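Local coordinates for protein beta-1,4-galactanase (Humicola insolens, PDB 1HJQ) that hydrolyses the beta-1,4-galactosidic linkages of type I arabinogalactans as a fungal endo-acting glycoside hydrolase of family 53, at residues A[41-46]-A[127-132]; A[64-69]-A[123-128]. One frame throughout, in Å; residues are numbered along the deposited sequence.

Contact 1. Residues A[41-46]-A[127-132]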
loop_
_atom_site.group_PDB
_atom_site.type_symbol
_atom_site.label_atom_id
_atom_site.label_comp_id
_atom_site.label_asym_id
_atom_site.label_seq_id
_atom_site.Cartn_x
_atom_site.Cartn_y
_atom_site.Cartn_z
ATOM N N VAL A 41 -15.772 -0.136 -2.774
ATOM C CA VAL A 41 -14.371 -0.460 -3.023
ATOM C C VAL A 41 -14.248 -1.066 -4.413
ATOM O O VAL A 41 -15.068 -1.894 -4.792
ATOM C CB VAL A 41 -13.844 -1.480 -1.984
ATOM C CG1 VAL A 41 -12.435 -1.951 -2.368
ATOM C CG2 VAL A 41 -13.839 -0.847 -0.594
ATOM N N ASN A 42 -13.242 -0.650 -5.180
ATOM C CA ASN A 42 -13.056 -1.209 -6.527
ATOM C C ASN A 42 -11.677 -1.832 -6.710
ATOM O O ASN A 42 -11.289 -2.183 -7.824
ATOM C CB ASN A 42 -13.296 -0.151 -7.627
ATOM C CG ASN A 42 -12.301 1.011 -7.578
ATOM O OD1 ASN A 42 -11.303 0.974 -6.854
ATOM N ND2 ASN A 42 -12.574 2.051 -8.370
ATOM N N MET A 43 -10.943 -1.974 -5.612
ATOM C CA MET A 43 -9.605 -2.552 -5.669
ATOM C C MET A 43 -9.053 -2.887 -4.293
ATOM O O MET A 43 -9.277 -2.163 -3.332
ATOM C CB MET A 43 -8.639 -1.594 -6.375
ATOM C CG MET A 43 -7.201 -2.103 -6.437
ATOM S SD MET A 43 -6.147 -1.114 -7.524
ATOM C CE MET A 43 -6.832 -1.556 -9.139
ATOM N N VAL A 44 -8.336 -3.999 -4.207
ATOM C CA VAL A 44 -7.735 -4.398 -2.949
ATOM C C VAL A 44 -6.215 -4.403 -3.088
ATOM O O VAL A 44 -5.674 -4.673 -4.164
ATOM C CB VAL A 44 -8.216 -5.799 -2.502
ATOM C CG1 VAL A 44 -9.682 -5.745 -2.126
ATOM C CG2 VAL A 44 -7.999 -6.814 -3.611
ATOM N N ARG A 45 -5.535 -4.074 -1.994
ATOM C CA ARG A 45 -4.080 -4.051 -1.953
ATOM C C ARG A 45 -3.667 -5.278 -1.153
ATOM O O ARG A 45 -4.229 -5.547 -0.095
ATOM C CB ARG A 45 -3.613 -2.768 -1.264
ATOM C CG ARG A 45 -2.109 -2.595 -1.108
ATOM C CD ARG A 45 -1.831 -1.229 -0.508
ATOM N NE ARG A 45 -0.418 -0.962 -0.268
ATOM C CZ ARG A 45 0.188 -1.103 0.906
ATOM N NH1 ARG A 45 -0.488 -1.515 1.969
ATOM N NH2 ARG A 45 1.474 -0.817 1.020
ATOM N N GLN A 46 -2.705 -6.040 -1.661
ATOM C CA GLN A 46 -2.257 -7.241 -0.963
ATOM C C GLN A 46 -0.739 -7.249 -0.812
ATOM O O GLN A 46 -0.011 -7.050 -1.782
ATOM C CB GLN A 46 -2.712 -8.499 -1.723
ATOM C CG GLN A 46 -4.239 -8.625 -1.911
ATOM C CD GLN A 46 -4.643 -9.945 -2.564
ATOM O OE1 GLN A 46 -5.823 -10.214 -2.770
ATOM N NE2 GLN A 46 -3.654 -10.771 -2.893
ATOM N N VAL A 127 -3.156 -8.416 -12.586
ATOM C CA VAL A 127 -2.564 -7.518 -11.605
ATOM C C VAL A 127 -2.657 -6.128 -12.223
ATOM O O VAL A 127 -2.167 -5.907 -13.325
ATOM C CB VAL A 127 -1.074 -7.854 -11.355
ATOM C CG1 VAL A 127 -0.514 -6.951 -10.274
ATOM C CG2 VAL A 127 -0.922 -9.311 -10.961
ATOM N N ASP A 128 -3.280 -5.194 -11.515
ATOM C CA ASP A 128 -3.450 -3.837 -12.022
ATOM C C ASP A 128 -2.375 -2.850 -11.581
ATOM O O ASP A 128 -1.985 -1.968 -12.350
ATOM C CB ASP A 128 -4.834 -3.346 -11.632
ATOM C CG ASP A 128 -5.921 -4.218 -12.214
ATOM O OD1 ASP A 128 -6.070 -4.200 -13.453
ATOM O OD2 ASP A 128 -6.604 -4.938 -11.451
ATOM N N ILE A 129 -1.909 -2.993 -10.344
ATOM C CA ILE A 129 -0.847 -2.143 -9.822
ATOM C C ILE A 129 0.141 -3.023 -9.069
ATOM O O ILE A 129 -0.257 -3.979 -8.402
ATOM C CB ILE A 129 -1.368 -1.092 -8.834
ATOM C CG1 ILE A 129 -2.301 -0.114 -9.539
ATOM C CG2 ILE A 129 -0.199 -0.335 -8.230
ATOM C CD1 ILE A 129 -2.899 0.909 -8.603
ATOM N N VAL A 130 1.426 -2.697 -9.182
ATOM C CA VAL A 130 2.480 -3.433 -8.493
ATOM C C VAL A 130 3.476 -2.440 -7.915
ATOM O O VAL A 130 4.042 -1.629 -8.649
ATOM C CB VAL A 130 3.287 -4.349 -9.444
ATOM C CG1 VAL A 130 4.239 -5.216 -8.637
ATOM C CG2 VAL A 130 2.363 -5.212 -10.258
ATOM N N SER A 131 3.682 -2.483 -6.606
ATOM C CA SER A 131 4.668 -1.596 -6.009
ATOM C C SER A 131 5.907 -2.451 -5.822
ATOM O O SER A 131 5.846 -3.527 -5.228
ATOM C CB SER A 131 4.199 -1.033 -4.656
ATOM O OG SER A 131 4.254 -2.003 -3.629
ATOM N N ILE A 132 7.024 -1.997 -6.371
ATOM C CA ILE A 132 8.254 -2.739 -6.232
ATOM C C ILE A 132 8.916 -2.315 -4.923
ATOM O O ILE A 132 9.898 -1.574 -4.905
ATOM C CB ILE A 132 9.174 -2.483 -7.433
ATOM C CG1 ILE A 132 9.187 -0.991 -7.774
ATOM C CG2 ILE A 132 8.686 -3.283 -8.630
ATOM C CD1 ILE A 132 10.124 -0.632 -8.906
#

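Contact 2. Residues A[64-69]-A[123-128]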
loop_
_atom_site.group_PDB
_atom_site.type_symbol
_atom_site.label_atom_id
_atom_site.label_comp_id
_atom_site.label_asym_id
_atom_site.label_seq_id
_atom_site.Cartn_x
_atom_site.Cartn_y
_atom_site.Cartn_z
ATOM N N GLN A 64 -4.768 -17.025 -3.717
ATOM C CA GLN A 64 -6.105 -17.397 -3.262
ATOM C C GLN A 64 -6.900 -16.108 -3.058
ATOM O O GLN A 64 -8.081 -16.034 -3.406
ATOM C CB GLN A 64 -6.032 -18.182 -1.950
ATOM C CG GLN A 64 -7.014 -19.346 -1.883
ATOM C CD GLN A 64 -6.894 -20.142 -0.593
ATOM O OE1 GLN A 64 -5.800 -20.585 -0.219
ATOM N NE2 GLN A 64 -8.020 -20.331 0.097
ATOM N N LEU A 65 -6.240 -15.090 -2.513
ATOM C CA LEU A 65 -6.879 -13.799 -2.279
ATOM C C LEU A 65 -7.267 -13.113 -3.577
ATOM O O LEU A 65 -8.397 -12.655 -3.739
ATOM C CB LEU A 65 -5.952 -12.874 -1.494
ATOM C CG LEU A 65 -5.926 -13.092 0.014
ATOM C CD1 LEU A 65 -5.080 -12.020 0.690
ATOM C CD2 LEU A 65 -7.346 -13.038 0.524
ATOM N N ALA A 66 -6.315 -13.037 -4.496
ATOM C CA ALA A 66 -6.554 -12.405 -5.786
ATOM C C ALA A 66 -7.774 -13.021 -6.457
ATOM O O ALA A 66 -8.723 -12.323 -6.812
ATOM C CB ALA A 66 -5.329 -12.563 -6.671
ATOM N N ARG A 67 -7.748 -14.336 -6.620
ATOM C CA ARG A 67 -8.842 -15.037 -7.254
ATOM C C ARG A 67 -10.156 -14.616 -6.603
ATOM O O ARG A 67 -11.128 -14.308 -7.291
ATOM C CB ARG A 67 -8.616 -16.542 -7.136
ATOM C CG ARG A 67 -9.458 -17.383 -8.065
ATOM C CD ARG A 67 -8.995 -18.824 -8.020
ATOM N NE ARG A 67 -7.714 -19.016 -8.697
ATOM C CZ ARG A 67 -6.825 -19.946 -8.356
ATOM N NH1 ARG A 67 -7.078 -20.762 -7.340
ATOM N NH2 ARG A 67 -5.689 -20.069 -9.031
ATOM N N ARG A 68 -10.182 -14.575 -5.277
ATOM C CA ARG A 68 -11.390 -14.167 -4.565
ATOM C C ARG A 68 -11.738 -12.712 -4.864
ATOM O O ARG A 68 -12.882 -12.387 -5.153
ATOM C CB ARG A 68 -11.214 -14.352 -3.052
ATOM C CG ARG A 68 -11.361 -15.794 -2.580
ATOM C CD ARG A 68 -11.084 -15.940 -1.086
ATOM N NE ARG A 68 -11.940 -15.074 -0.278
ATOM C CZ ARG A 68 -11.959 -15.075 1.051
ATOM N NH1 ARG A 68 -11.167 -15.903 1.721
ATOM N NH2 ARG A 68 -12.771 -14.249 1.706
ATOM N N ALA A 69 -10.742 -11.837 -4.786
ATOM C CA ALA A 69 -10.946 -10.417 -5.046
ATOM C C ALA A 69 -11.542 -10.192 -6.435
ATOM O O ALA A 69 -12.417 -9.342 -6.619
ATOM C CB ALA A 69 -9.626 -9.680 -4.920
ATOM N N ALA A 123 -2.113 -18.003 -13.658
ATOM C CA ALA A 123 -3.311 -18.305 -12.894
ATOM C C ALA A 123 -4.520 -17.608 -13.493
ATOM O O ALA A 123 -5.649 -17.865 -13.091
ATOM C CB ALA A 123 -3.126 -17.880 -11.464
ATOM N N GLY A 124 -4.279 -16.724 -14.456
ATOM C CA GLY A 124 -5.368 -16.004 -15.093
ATOM C C GLY A 124 -5.863 -14.828 -14.270
ATOM O O GLY A 124 -6.980 -14.342 -14.467
ATOM N N ILE A 125 -5.026 -14.381 -13.336
ATOM C CA ILE A 125 -5.340 -13.255 -12.463
ATOM C C ILE A 125 -4.714 -11.997 -13.057
ATOM O O ILE A 125 -3.549 -12.007 -13.438
ATOM C CB ILE A 125 -4.727 -13.447 -11.051
ATOM C CG1 ILE A 125 -5.209 -14.763 -10.421
ATOM C CG2 ILE A 125 -5.057 -12.241 -10.179
ATOM C CD1 ILE A 125 -6.663 -14.781 -10.043
ATOM N N GLN A 126 -5.471 -10.914 -13.141
ATOM C CA GLN A 126 -4.910 -9.687 -13.676
ATOM C C GLN A 126 -4.441 -8.768 -12.552
ATOM O O GLN A 126 -5.224 -8.403 -11.672
ATOM C CB GLN A 126 -5.934 -8.949 -14.541
ATOM C CG GLN A 126 -5.430 -7.618 -15.103
ATOM C CD GLN A 126 -4.140 -7.762 -15.914
ATOM O OE1 GLN A 126 -4.084 -8.515 -16.896
ATOM N NE2 GLN A 126 -3.098 -7.036 -15.507
ATOM N N VAL A 127 -3.156 -8.416 -12.586
ATOM C CA VAL A 127 -2.564 -7.518 -11.605
ATOM C C VAL A 127 -2.657 -6.128 -12.223
ATOM O O VAL A 127 -2.167 -5.907 -13.325
ATOM C CB VAL A 127 -1.074 -7.854 -11.355
ATOM C CG1 VAL A 127 -0.514 -6.951 -10.274
ATOM C CG2 VAL A 127 -0.922 -9.311 -10.961
ATOM N N ASP A 128 -3.280 -5.194 -11.515
ATOM C CA ASP A 128 -3.450 -3.837 -12.022
ATOM C C ASP A 128 -2.375 -2.850 -11.581
ATOM O O ASP A 128 -1.985 -1.968 -12.350
ATOM C CB ASP A 128 -4.834 -3.346 -11.632
ATOM C CG ASP A 128 -5.921 -4.218 -12.214
ATOM O OD1 ASP A 128 -6.070 -4.200 -13.453
ATOM O OD2 ASP A 128 -6.604 -4.938 -11.451
#

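Contact 1. Residues A[41-46]-A[127-132]
Met43 reaches Asp128 and Ile129 by an extended chain with one late bend. Its CG is anti to the backbone N (chi1 178°) and chi2 is also extended, which carries SD away from strand 43-48. The chain then turns at chi3 (-70°), and this sends CE toward Asp128. From the other strand, the CD1 end of Ile129 meets the thioether. Met43 SD is 4.0 Å from Ile129 CD1, and these two side chains cross at about a right angle. Met43 CE rests against the methylene of Asp128, with CE to CB at 3.7 Å. The same methyl is 4.1 Å from Asp128 OD2, a van der Waals approach to the carboxylate. That oxygen has its polar partner elsewhere: OD2 accepts a hydrogen bond from the backbone N of Leu76. The contact belongs to the closed eight-stranded parallel barrel of a TIM-barrel glycoside hydrolase. Strands 43-48 and 129-132 are not neighbours in it. Strand 75-80 runs between them, and the closest CA pair, Met43 and Asp128, is 8.9 Å apart. The side chains therefore meet inside the barrel, past strand 75-80, near the N-terminal ends of the strands. Ile129 also packs on Tyr77 of that strand and on Met176 of strand 174-179. Farther along strand 43-48, Arg45 forms salt bridges with Asp8 and with Glu245, the probable nucleophile.

Contact 2. Residues A[64-69]-A[123-128]
Ala123 starts the contact from the end of helix 102-123. Its CB lies at the edge of the Arg67 guanidinium, near the plane of that group, with CB to NH2 at 4.2 Å. Arg67 gets there by an extended start and a bend at chi3 (-73°). Arg67 is exposed to solvent, and its end comes toward Ala123. Gly124 follows with positive phi and closes the helix in a Schellman motif. Its carbonyl O accepts a hydrogen bond from Lys70 NZ. Ile125 then turns its side chain onto helix 59-71 and makes the larger part of the contact. Its two branches divide the work. CG2 of Ile125 meets the methyl of Ala66, with CG2 to CB at 3.5 Å. CD1 of Ile125 lies against the backbone of Arg67, 3.5 Å from its CA, and also near its CB, at 3.9 Å. At Gln126, NE2 bonds to Val127 O at 2.6 Å, with the donor above the carbonyl plane. The backbone of Asp128 is hydrogen-bonded to Lys174 at the start of strand 174-179. The segment is thus the loop from helix 102-123 to strand 129-132 of the barrel. It passes beside helix 59-71, and Leu76 of strand 75-80 touches both Ala66 and Ile125.

The second segments of the two contacts overlap, sharing Val127 and Asp128, while 64-69 follows 41-46 in the chain. Contact 2 lies in the outer layer, where the loop meets helix 59-71. Contact 1 lies inside the barrel. Their centres are about 10 Å apart. Strand 43-48 and helix 59-71 are consecutive elements and join the two contacts a second time: Val44 CG2 packs on Ala69 CB at 3.5 Å, and Gln46 lies against Leu65. Contact 1 is nearer the active site, with the side chain of Ile129 about 12 Å from that of Glu245. Beyond contact 1, strand 129-132 leads toward Glu135, the probable proton donor. Contact 2 lies away from both glutamates.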